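DNA/pantothenate metabolism flavoprotein (Streptomyces sparsogenes DSM 40356, PDB 7CFU) probably catalyses the oxidative decarboxylation of a cysteine residue in a biosynthetic pathway, using bound flavin mononucleotide as cofactor. Local coordinates at residues Gln21-Trp26 / Trp98-Val103. Sequence-based numbering, arbitrary orientation.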
loop_
_atom_site.group_PDB
_atom_site.type_symbol
_atom_site.label_atom_id
_atom_site.label_comp_id
_atom_site.label_asym_id
_atom_site.label_seq_id
_atom_site.Cartn_x
_atom_site.Cartn_y
_atom_site.Cartn_z
ATOM N N GLN A 21 22.925 -8.292 -39.215
ATOM C CA GLN A 21 22.878 -6.895 -38.807
ATOM C C GLN A 21 21.481 -6.293 -38.921
ATOM O O GLN A 21 21.308 -5.106 -38.628
ATOM C CB GLN A 21 23.870 -6.063 -39.631
ATOM C CG GLN A 21 25.335 -6.463 -39.466
ATOM C CD GLN A 21 25.739 -7.629 -40.355
ATOM O OE1 GLN A 21 24.917 -8.184 -41.089
ATOM N NE2 GLN A 21 27.014 -8.002 -40.293
ATOM N N VAL A 22 20.485 -7.073 -39.340
ATOM C CA VAL A 22 19.121 -6.563 -39.399
ATOM C C VAL A 22 18.575 -6.449 -37.983
ATOM O O VAL A 22 18.621 -7.410 -37.201
ATOM C CB VAL A 22 18.238 -7.470 -40.270
ATOM C CG1 VAL A 22 16.792 -6.985 -40.258
ATOM C CG2 VAL A 22 18.764 -7.523 -41.693
ATOM N N ARG A 23 18.071 -5.268 -37.638
ATOM C CA ARG A 23 17.533 -5.017 -36.305
ATOM C C ARG A 23 16.048 -5.367 -36.310
ATOM O O ARG A 23 15.240 -4.696 -36.966
ATOM C CB ARG A 23 17.778 -3.570 -35.895
ATOM C CG ARG A 23 19.262 -3.258 -35.768
ATOM C CD ARG A 23 19.561 -1.793 -35.541
ATOM N NE ARG A 23 19.052 -0.926 -36.596
ATOM C CZ ARG A 23 19.227 0.394 -36.620
ATOM N NH1 ARG A 23 19.911 0.991 -35.648
ATOM N NH2 ARG A 23 18.722 1.118 -37.616
ATOM N N LEU A 24 15.689 -6.431 -35.597
ATOM C CA LEU A 24 14.321 -6.932 -35.585
ATOM C C LEU A 24 13.612 -6.462 -34.320
ATOM O O LEU A 24 14.016 -6.817 -33.208
ATOM C CB LEU A 24 14.309 -8.458 -35.680
ATOM C CG LEU A 24 12.978 -9.175 -35.496
ATOM C CD1 LEU A 24 12.005 -8.747 -36.578
ATOM C CD2 LEU A 24 13.200 -10.669 -35.557
ATOM N N LEU A 25 12.561 -5.660 -34.491
ATOM C CA LEU A 25 11.678 -5.272 -33.398
ATOM C C LEU A 25 10.452 -6.176 -33.415
ATOM O O LEU A 25 9.785 -6.309 -34.446
ATOM C CB LEU A 25 11.269 -3.803 -33.513
ATOM C CG LEU A 25 10.465 -3.228 -32.343
ATOM C CD1 LEU A 25 11.232 -3.324 -31.038
ATOM C CD2 LEU A 25 10.081 -1.793 -32.635
ATOM N N TRP A 26 10.143 -6.772 -32.269
ATOM C CA TRP A 26 9.177 -7.863 -32.165
ATOM C C TRP A 26 8.116 -7.520 -31.121
ATOM O O TRP A 26 8.408 -7.503 -29.921
ATOM C CB TRP A 26 9.913 -9.153 -31.816
ATOM C CG TRP A 26 9.092 -10.376 -31.664
ATOM C CD1 TRP A 26 7.746 -10.505 -31.847
ATOM C CD2 TRP A 26 9.570 -11.664 -31.265
ATOM N NE1 TRP A 26 7.356 -11.799 -31.580
ATOM C CE2 TRP A 26 8.460 -12.531 -31.230
ATOM C CE3 TRP A 26 10.832 -12.170 -30.947
ATOM C CZ2 TRP A 26 8.573 -13.873 -30.890
ATOM C CZ3 TRP A 26 10.943 -13.502 -30.608
ATOM C CH2 TRP A 26 9.821 -14.339 -30.582
ATOM N N TRP A 98 14.783 2.513 -34.470
ATOM C CA TRP A 98 15.769 1.441 -34.399
ATOM C C TRP A 98 15.419 0.265 -35.308
ATOM O O TRP A 98 16.320 -0.400 -35.833
ATOM C CB TRP A 98 15.905 0.986 -32.950
ATOM C CG TRP A 98 16.813 -0.182 -32.730
ATOM C CD1 TRP A 98 18.154 -0.138 -32.474
ATOM C CD2 TRP A 98 16.446 -1.571 -32.703
ATOM N NE1 TRP A 98 18.644 -1.408 -32.304
ATOM C CE2 TRP A 98 17.619 -2.307 -32.438
ATOM C CE3 TRP A 98 15.247 -2.260 -32.882
ATOM C CZ2 TRP A 98 17.624 -3.700 -32.344
ATOM C CZ3 TRP A 98 15.254 -3.648 -32.791
ATOM C CH2 TRP A 98 16.432 -4.349 -32.530
ATOM N N ALA A 99 14.131 0.009 -35.528
ATOM C CA ALA A 99 13.709 -1.234 -36.161
ATOM C C ALA A 99 14.050 -1.234 -37.647
ATOM O O ALA A 99 13.807 -0.250 -38.352
ATOM C CB ALA A 99 12.206 -1.439 -35.966
ATOM N N ASP A 100 14.663 -2.324 -38.112
ATOM C CA ASP A 100 14.796 -2.566 -39.545
ATOM C C ASP A 100 13.659 -3.428 -40.064
ATOM O O ASP A 100 13.270 -3.298 -41.227
ATOM C CB ASP A 100 16.140 -3.235 -39.864
ATOM C CG ASP A 100 17.332 -2.371 -39.486
ATOM O OD1 ASP A 100 17.295 -1.136 -39.713
ATOM O OD2 ASP A 100 18.305 -2.937 -38.944
ATOM N N VAL A 101 13.150 -4.320 -39.217
ATOM C CA VAL A 101 11.951 -5.109 -39.471
ATOM C C VAL A 101 11.086 -5.045 -38.219
ATOM O O VAL A 101 11.608 -5.030 -37.098
ATOM C CB VAL A 101 12.295 -6.577 -39.821
ATOM C CG1 VAL A 101 11.034 -7.438 -39.879
ATOM C CG2 VAL A 101 13.052 -6.661 -41.131
ATOM N N LEU A 102 9.768 -4.969 -38.406
ATOM C CA LEU A 102 8.806 -5.008 -37.311
ATOM C C LEU A 102 7.942 -6.251 -37.475
ATOM O O LEU A 102 7.297 -6.431 -38.515
ATOM C CB LEU A 102 7.935 -3.746 -37.285
ATOM C CG LEU A 102 6.761 -3.713 -36.290
ATOM C CD1 LEU A 102 7.227 -3.897 -34.852
ATOM C CD2 LEU A 102 5.942 -2.425 -36.429
ATOM N N VAL A 103 7.922 -7.098 -36.453
ATOM C CA VAL A 103 7.100 -8.302 -36.448
ATOM C C VAL A 103 6.172 -8.244 -35.243
ATOM O O VAL A 103 6.631 -8.093 -34.105
ATOM C CB VAL A 103 7.960 -9.577 -36.404
ATOM C CG1 VAL A 103 7.078 -10.797 -36.168
ATOM C CG2 VAL A 103 8.772 -9.721 -37.689
#
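Arg23 sets CG beside its own backbone N (chi1 -64°) and bends at chi3 (-58°), which lays its chain over the Trp98 indole and brings its guanidinium against Asp100. This is the entry to two neighbouring parallel strands, 23-28 and 101-107, at the middle of the Rossmann-like sheet of the flavoprotein fold; helix 91-98 ends just before the second. Arg23 CB stands over the six-membered ring of Trp98, 3.6 Å from its centroid, a CH-pi contact, while CZ sits above the five-membered ring in a cation-pi contact, the guanidinium and ring planes 48° apart; Arg54 is a second cation-pi partner of Trp98. Asp100 OD2 is gripped twice: Arg23 N comes to its anti side at 2.7 Å, and Arg23 NE reaches it at 3.2 Å from above the carboxylate plane, in a salt bridge. A leucine in place of Arg23 would probably leave the Asp100 carboxylate without this charged mate, though the bond from the backbone N could remain. Arg23 O in turn accepts from both Asp100 N and Val101 N, where the pairing of the two strands begins. Beyond it the parallel pairing runs on through Leu25, whose N gives to Val101 O and whose O takes Val103 N. On one face of the sheet Leu24 CD1 rests against both Val101 CG1 and Val103 CG2, under helices 37-48 and 187-199. On the other, Leu25 CB packs on Ala99 CB at 3.5 Å, and the edge of the Trp98 ring slides in beside the backbone, CZ3 lying 3.4 Å from Leu24 O.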